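Local atomic coordinates of sugar ABC transporter, sugar-binding protein (Streptococcus pneumoniae, PDB entry 2I58), a protein that probably captures raffinose, bound here as linked galactose, glucose and fructose units, and hands it to an ABC transporter for uptake. Residues A[161-166]-A[241-246]; A[274-279]-A[344-349]. All coordinates share one frame; numbering follows the deposited sequence.

Interaction 1 of 2, residues A[161-166]-A[241-246]; sequences AWTLNG and TPNGSW. With FRU (beta-D-fructofuranose), chain C; GLC (alpha-D-glucopyranose), chain B; GLA (alpha-D-galactopyranose), chain D.
Trp162 and Trp246 meet beside the bound sugar: Trp162 turns the edge of its six-membered ring, at CZ3, to Trp246 NE1 at 3.9 Å. The two planes are inclined at 45°, an oblique pairing. Trp162 CG, set between its backbone N and carbonyl carbon (chi1 58°), carries the indole to the sugar, with the CZ3 edge reaching Trp246. The indole presents one face to the fructose unit, whose O1 lies 3.5 Å above the plane over the ring centre; the methyl CG2 of Thr163 lies against the opposite face, toward the rim. Trp246 is likewise layered, between Gly244 CA and the glucose unit. Its NE1 makes a weak bond to Asn243 OD1, which also accepts the backbone N of Gly244 at 3.0 Å in the carbonyl plane, so the Asn243 oxygen meets both the strand backbone and, more weakly, the indole N-H of Trp246.

Thr163 continues the contact, its CG2 packing 3.7 Å from Asn243 ND2 while OG1 is bonded to Asp160 O. Such aromatic faces set against sugar units are a common feature of carbohydrate recognition, here in a protein of the periplasmic binding protein class. A 3-10 turn at the start of helix 165-176 meets strand 240-244, an outer strand of a three-stranded antiparallel sheet. Leu164 reaches that strand by one branch, CD2, which lies 3.5 Å from CG of Pro242; Tyr116 adjoins both residues. Asn165, in the first turn of the helix, faces the ligand instead, its ND2 3.1 Å from O4 of the galactose unit, while its OD1 is bonded to Gln169 NE2.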
loop_
_atom_site.group_PDB
_atom_site.type_symbol
_atom_site.label_atom_id
_atom_site.label_comp_id
_atom_site.label_asym_id
_atom_site.label_seq_id
_atom_site.Cartn_x
_atom_site.Cartn_y
_atom_site.Cartn_z
ATOM N N ALA A 161 10.671 -1.625 7.721
ATOM C CA ALA A 161 10.944 -0.395 6.986
ATOM C C ALA A 161 9.849 -0.078 5.973
ATOM O O ALA A 161 9.509 1.085 5.765
ATOM C CB ALA A 161 12.316 -0.460 6.294
ATOM N N TRP A 162 9.280 -1.091 5.338
ATOM C CA TRP A 162 8.248 -0.808 4.333
ATOM C C TRP A 162 7.070 0.084 4.860
ATOM O O TRP A 162 6.496 0.880 4.109
ATOM C CB TRP A 162 7.735 -2.097 3.725
ATOM C CG TRP A 162 7.210 -2.985 4.725
ATOM C CD1 TRP A 162 7.913 -3.851 5.496
ATOM C CD2 TRP A 162 5.846 -3.109 5.116
ATOM N NE1 TRP A 162 7.072 -4.537 6.335
ATOM C CE2 TRP A 162 5.789 -4.098 6.120
ATOM C CE3 TRP A 162 4.657 -2.494 4.704
ATOM C CZ2 TRP A 162 4.591 -4.472 6.741
ATOM C CZ3 TRP A 162 3.438 -2.877 5.327
ATOM C CH2 TRP A 162 3.431 -3.851 6.337
ATOM N N THR A 163 6.717 0.003 6.143
ATOM C CA THR A 163 5.564 0.744 6.584
ATOM C C THR A 163 5.709 2.203 6.240
ATOM O O THR A 163 4.691 2.900 6.253
ATOM C CB THR A 163 5.263 0.621 8.098
ATOM O OG1 THR A 163 6.405 0.986 8.856
ATOM C CG2 THR A 163 4.875 -0.803 8.485
ATOM N N LEU A 164 6.935 2.673 5.943
ATOM C CA LEU A 164 7.166 4.097 5.680
ATOM C C LEU A 164 7.456 4.446 4.213
ATOM O O LEU A 164 7.714 5.631 3.849
ATOM C CB LEU A 164 8.268 4.618 6.574
ATOM C CG LEU A 164 7.932 4.915 8.038
ATOM C CD1 LEU A 164 9.105 5.577 8.657
ATOM C CD2 LEU A 164 6.689 5.829 8.211
ATOM N N ASN A 165 7.403 3.425 3.359
ATOM C CA ASN A 165 7.567 3.624 1.914
ATOM C C ASN A 165 6.626 4.704 1.367
ATOM O O ASN A 165 7.036 5.659 0.681
ATOM C CB ASN A 165 7.309 2.318 1.161
ATOM C CG ASN A 165 7.657 2.422 -0.299
ATOM O OD1 ASN A 165 8.654 3.063 -0.668
ATOM N ND2 ASN A 165 6.836 1.804 -1.156
ATOM N N GLY A 166 5.352 4.546 1.671
ATOM C CA GLY A 166 4.372 5.492 1.155
ATOM C C GLY A 166 4.579 6.872 1.706
ATOM O O GLY A 166 4.282 7.850 1.039
ATOM N N THR A 241 -0.585 6.697 13.507
ATOM C CA THR A 241 0.426 5.873 12.883
ATOM C C THR A 241 0.325 5.961 11.361
ATOM O O THR A 241 -0.762 5.805 10.831
ATOM C CB THR A 241 0.383 4.402 13.452
ATOM O OG1 THR A 241 1.470 3.618 12.913
ATOM C CG2 THR A 241 -0.936 3.743 13.161
ATOM N N PRO A 242 1.465 6.240 10.650
ATOM C CA PRO A 242 1.522 6.424 9.203
ATOM C C PRO A 242 1.635 5.049 8.594
ATOM O O PRO A 242 2.475 4.278 9.006
ATOM C CB PRO A 242 2.829 7.174 9.004
ATOM C CG PRO A 242 3.698 6.601 9.958
ATOM C CD PRO A 242 2.832 6.330 11.185
ATOM N N ASN A 243 0.713 4.745 7.688
ATOM C CA ASN A 243 0.503 3.409 7.193
ATOM C C ASN A 243 -0.559 3.492 6.149
ATOM O O ASN A 243 -0.955 4.577 5.812
ATOM C CB ASN A 243 0.128 2.401 8.293
ATOM C CG ASN A 243 0.891 1.080 8.114
ATOM O OD1 ASN A 243 0.981 0.541 6.983
ATOM N ND2 ASN A 243 1.510 0.595 9.197
ATOM N N GLY A 244 -0.999 2.349 5.636
ATOM C CA GLY A 244 -1.898 2.284 4.486
ATOM C C GLY A 244 -3.173 1.540 4.764
ATOM O O GLY A 244 -3.304 0.790 5.732
ATOM N N SER A 245 -4.108 1.696 3.860
ATOM C CA SER A 245 -5.453 1.245 4.113
ATOM C C SER A 245 -5.557 -0.195 4.545
ATOM O O SER A 245 -6.605 -0.634 4.984
ATOM C CB SER A 245 -6.261 1.381 2.830
ATOM O OG SER A 245 -5.798 0.459 1.845
ATOM N N TRP A 246 -4.499 -0.940 4.332
ATOM C CA TRP A 246 -4.505 -2.400 4.528
ATOM C C TRP A 246 -4.553 -2.715 6.036
ATOM O O TRP A 246 -5.180 -3.678 6.423
ATOM C CB TRP A 246 -3.283 -3.087 3.811
ATOM C CG TRP A 246 -1.979 -2.407 4.112
ATOM C CD1 TRP A 246 -1.330 -2.441 5.287
ATOM C CD2 TRP A 246 -1.229 -1.530 3.271
ATOM N NE1 TRP A 246 -0.218 -1.657 5.245
ATOM C CE2 TRP A 246 -0.122 -1.107 3.998
ATOM C CE3 TRP A 246 -1.389 -1.058 1.979
ATOM C CZ2 TRP A 246 0.826 -0.232 3.476
ATOM C CZ3 TRP A 246 -0.429 -0.208 1.450
ATOM C CH2 TRP A 246 0.643 0.207 2.201
HETATM C C1 FRU C . 3.762 -6.831 3.697
HETATM C C2 FRU C . 3.600 -6.723 2.198
HETATM C C3 FRU C . 3.938 -8.116 1.696
HETATM C C4 FRU C . 4.517 -7.861 0.321
HETATM C C5 FRU C . 5.284 -6.575 0.497
HETATM C C6 FRU C . 5.187 -5.801 -0.809
HETATM O O1 FRU C . 5.183 -6.646 3.844
HETATM O O3 FRU C . 2.763 -8.909 1.604
HETATM O O4 FRU C . 5.386 -8.911 -0.111
HETATM O O5 FRU C . 4.671 -5.897 1.597
HETATM O O6 FRU C . 6.264 -4.825 -0.985
HETATM C C1 GLC B . 1.715 -4.888 2.347
HETATM C C2 GLC B . 0.443 -5.233 3.081
HETATM C C3 GLC B . -0.531 -5.833 2.138
HETATM C C4 GLC B . -0.715 -4.929 0.925
HETATM C C5 GLC B . 0.631 -4.542 0.303
HETATM C C6 GLC B . 0.527 -3.544 -0.880
HETATM O O1 GLC B . 2.375 -6.138 2.057
HETATM O O2 GLC B . 0.763 -6.232 3.996
HETATM O O3 GLC B . -1.683 -5.996 2.912
HETATM O O4 GLC B . -1.434 -5.672 -0.046
HETATM O O5 GLC B . 1.484 -3.986 1.259
HETATM O O6 GLC B . 1.805 -3.315 -1.282
HETATM C C1 GLA D . 2.246 -2.032 -1.800
HETATM C C2 GLA D . 3.038 -2.279 -3.087
HETATM C C3 GLA D . 4.402 -2.854 -2.742
HETATM C C4 GLA D . 5.075 -1.994 -1.711
HETATM C C5 GLA D . 4.210 -1.827 -0.479
HETATM C C6 GLA D . 4.858 -0.774 0.397
HETATM O O2 GLA D . 2.238 -3.146 -3.939
HETATM O O3 GLA D . 5.202 -2.845 -3.905
HETATM O O4 GLA D . 5.307 -0.692 -2.308
HETATM O O5 GLA D . 2.955 -1.279 -0.798
HETATM O O6 GLA D . 3.861 -0.242 1.275
#

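Interaction 2 of 2, residues A[274-279]-A[344-349]; sequences LTVGAG and RHLVWL. With GLA (alpha-D-galactopyranose), chain D.
The indole of Trp348 is covered on both faces. On one lies the galactose unit, its O5 3.2 Å above the ring plane toward the rim; on the other, Gly277 CA and Val276 CG1 make CH-pi contacts, the methyl over the six-membered ring and the glycine over the five-membered one. Ala278 CB abuts the edge at CD1. The His345 ring turns its own edge to the backbone around Val276 C and Gly277 N, and its NE2 makes a weak bond to Asn114 O. Beside these groups runs a short parallel beta ladder. The bond from Gly277 N to Leu346 O, 2.9 Å long, approaches nearly along the C=O axis; those from Leu346 N to Thr275 O and from Thr275 N to Arg344 O are weak. In Val276, chi1 of 77° puts CG1 between backbone N and carbonyl carbon, over the Trp348 ring, and CG2 anti to the N, 4.0 Å from Leu346 CB. Thus the ladder and Gly277 just beyond it cover the indole face turned from galactose. Val276 and Leu346 share the face packed on Leu170 and Ala173 of helix 165-176, whereas Thr275 and His345 occupy the other, where Thr275 OG1 bonds Tyr116 N at the start of strand 116-121.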
loop_
_atom_site.group_PDB
_atom_site.type_symbol
_atom_site.label_atom_id
_atom_site.label_comp_id
_atom_site.label_asym_id
_atom_site.label_seq_id
_atom_site.Cartn_x
_atom_site.Cartn_y
_atom_site.Cartn_z
ATOM N N LEU A 274 -1.785 14.675 -0.823
ATOM C CA LEU A 274 -1.848 13.502 -1.706
ATOM C C LEU A 274 -1.896 12.171 -0.974
ATOM O O LEU A 274 -1.511 12.060 0.170
ATOM C CB LEU A 274 -0.655 13.457 -2.631
ATOM C CG LEU A 274 -0.508 14.731 -3.457
ATOM C CD1 LEU A 274 0.949 14.848 -4.028
ATOM C CD2 LEU A 274 -1.554 14.744 -4.563
ATOM N N THR A 275 -2.417 11.175 -1.665
ATOM C CA THR A 275 -2.179 9.815 -1.311
ATOM C C THR A 275 -1.603 9.033 -2.489
ATOM O O THR A 275 -1.576 9.467 -3.644
ATOM C CB THR A 275 -3.427 9.139 -0.782
ATOM O OG1 THR A 275 -3.146 7.752 -0.417
ATOM C CG2 THR A 275 -4.473 9.216 -1.828
ATOM N N VAL A 276 -1.092 7.863 -2.157
ATOM C CA VAL A 276 -0.393 7.023 -3.105
ATOM C C VAL A 276 -0.859 5.603 -2.858
ATOM O O VAL A 276 -1.208 5.259 -1.727
ATOM C CB VAL A 276 1.120 7.111 -2.894
ATOM C CG1 VAL A 276 1.544 6.293 -1.692
ATOM C CG2 VAL A 276 1.896 6.672 -4.162
ATOM N N GLY A 277 -0.854 4.810 -3.935
ATOM C CA GLY A 277 -1.315 3.440 -3.930
ATOM C C GLY A 277 -1.648 2.922 -5.303
ATOM O O GLY A 277 -1.554 3.624 -6.272
ATOM N N ALA A 278 -2.104 1.685 -5.334
ATOM C CA ALA A 278 -2.227 0.848 -6.546
ATOM C C ALA A 278 -3.193 -0.346 -6.235
ATOM O O ALA A 278 -3.688 -0.477 -5.110
ATOM C CB ALA A 278 -0.831 0.324 -6.968
ATOM N N GLY A 279 -3.449 -1.221 -7.196
ATOM C CA GLY A 279 -4.264 -2.407 -6.947
ATOM C C GLY A 279 -3.760 -3.139 -5.719
ATOM O O GLY A 279 -2.534 -3.266 -5.523
ATOM N N ARG A 344 -5.373 12.662 -7.691
ATOM C CA ARG A 344 -4.687 12.877 -6.430
ATOM C C ARG A 344 -4.376 11.594 -5.768
ATOM O O ARG A 344 -4.027 11.633 -4.623
ATOM C CB ARG A 344 -5.535 13.707 -5.474
ATOM C CG ARG A 344 -5.422 15.188 -5.762
ATOM C CD ARG A 344 -6.627 15.992 -5.283
ATOM N NE ARG A 344 -6.443 16.451 -3.908
ATOM C CZ ARG A 344 -6.982 17.557 -3.401
ATOM N NH1 ARG A 344 -7.762 18.324 -4.169
ATOM N NH2 ARG A 344 -6.742 17.890 -2.120
ATOM N N HIS A 345 -4.496 10.467 -6.484
ATOM C CA HIS A 345 -4.143 9.115 -5.948
ATOM C C HIS A 345 -2.973 8.499 -6.749
ATOM O O HIS A 345 -3.128 7.510 -7.465
ATOM C CB HIS A 345 -5.414 8.202 -5.910
ATOM C CG HIS A 345 -5.208 6.820 -5.323
ATOM N ND1 HIS A 345 -6.211 5.873 -5.288
ATOM C CD2 HIS A 345 -4.123 6.219 -4.785
ATOM C CE1 HIS A 345 -5.759 4.757 -4.742
ATOM N NE2 HIS A 345 -4.495 4.942 -4.425
ATOM N N LEU A 346 -1.785 9.084 -6.608
ATOM C CA LEU A 346 -0.607 8.649 -7.434
ATOM C C LEU A 346 -0.372 7.155 -7.350
ATOM O O LEU A 346 -0.552 6.536 -6.277
ATOM C CB LEU A 346 0.726 9.275 -7.008
ATOM C CG LEU A 346 0.771 10.579 -6.250
ATOM C CD1 LEU A 346 2.200 10.845 -5.802
ATOM C CD2 LEU A 346 0.184 11.724 -7.140
ATOM N N VAL A 347 0.079 6.593 -8.469
ATOM C CA VAL A 347 0.534 5.213 -8.468
ATOM C C VAL A 347 1.889 5.214 -7.848
ATOM O O VAL A 347 2.605 6.169 -7.977
ATOM C CB VAL A 347 0.585 4.626 -9.843
ATOM C CG1 VAL A 347 1.274 3.305 -9.811
ATOM C CG2 VAL A 347 -0.847 4.496 -10.387
ATOM N N TRP A 348 2.195 4.153 -7.120
ATOM C CA TRP A 348 3.473 4.017 -6.394
ATOM C C TRP A 348 4.609 4.410 -7.265
ATOM O O TRP A 348 4.639 4.022 -8.402
ATOM C CB TRP A 348 3.714 2.552 -5.993
ATOM C CG TRP A 348 2.809 2.033 -4.945
ATOM C CD1 TRP A 348 1.751 1.166 -5.099
ATOM C CD2 TRP A 348 2.889 2.330 -3.571
ATOM N NE1 TRP A 348 1.182 0.889 -3.863
ATOM C CE2 TRP A 348 1.857 1.621 -2.917
ATOM C CE3 TRP A 348 3.720 3.135 -2.823
ATOM C CZ2 TRP A 348 1.644 1.720 -1.560
ATOM C CZ3 TRP A 348 3.487 3.232 -1.457
ATOM C CH2 TRP A 348 2.475 2.521 -0.847
ATOM N N LEU A 349 5.553 5.156 -6.739
ATOM C CA LEU A 349 6.631 5.634 -7.597
ATOM C C LEU A 349 7.446 4.452 -8.177
ATOM O O LEU A 349 8.017 4.611 -9.265
ATOM C CB LEU A 349 7.586 6.621 -6.891
ATOM C CG LEU A 349 6.936 7.806 -6.184
ATOM C CD1 LEU A 349 7.907 8.718 -5.493
ATOM C CD2 LEU A 349 6.180 8.544 -7.218
HETATM C C1 GLA D . 2.246 -2.032 -1.800
HETATM C C2 GLA D . 3.038 -2.279 -3.087
HETATM C C3 GLA D . 4.402 -2.854 -2.742
HETATM C C4 GLA D . 5.075 -1.994 -1.711
HETATM C C5 GLA D . 4.210 -1.827 -0.479
HETATM C C6 GLA D . 4.858 -0.774 0.397
HETATM O O2 GLA D . 2.238 -3.146 -3.939
HETATM O O3 GLA D . 5.202 -2.845 -3.905
HETATM O O4 GLA D . 5.307 -0.692 -2.308
HETATM O O5 GLA D . 2.955 -1.279 -0.798
HETATM O O6 GLA D . 3.861 -0.242 1.275
#

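Overall arrangement
The chain first builds most of the five-stranded mixed sheet, then passes through strand 116-121 to reach residues 161-166. Interaction 1 closes a loop of 74 residues, about half of them helical, by bringing strand 240-244 back to the start of helix 165-176. Interaction 2 opens only afterwards and closes a second loop of 64 residues, within which strand 282-285 rejoins the first sheet. The two loops are therefore in series, neither nested nor crossed. In space, however, the contacts touch: Gly166 CA lies 3.6 Å from Trp348 CZ3, and Trp246 also packs against Trp348. Both interactions reach the galactose unit, so segments distant in sequence converge on one trisaccharide.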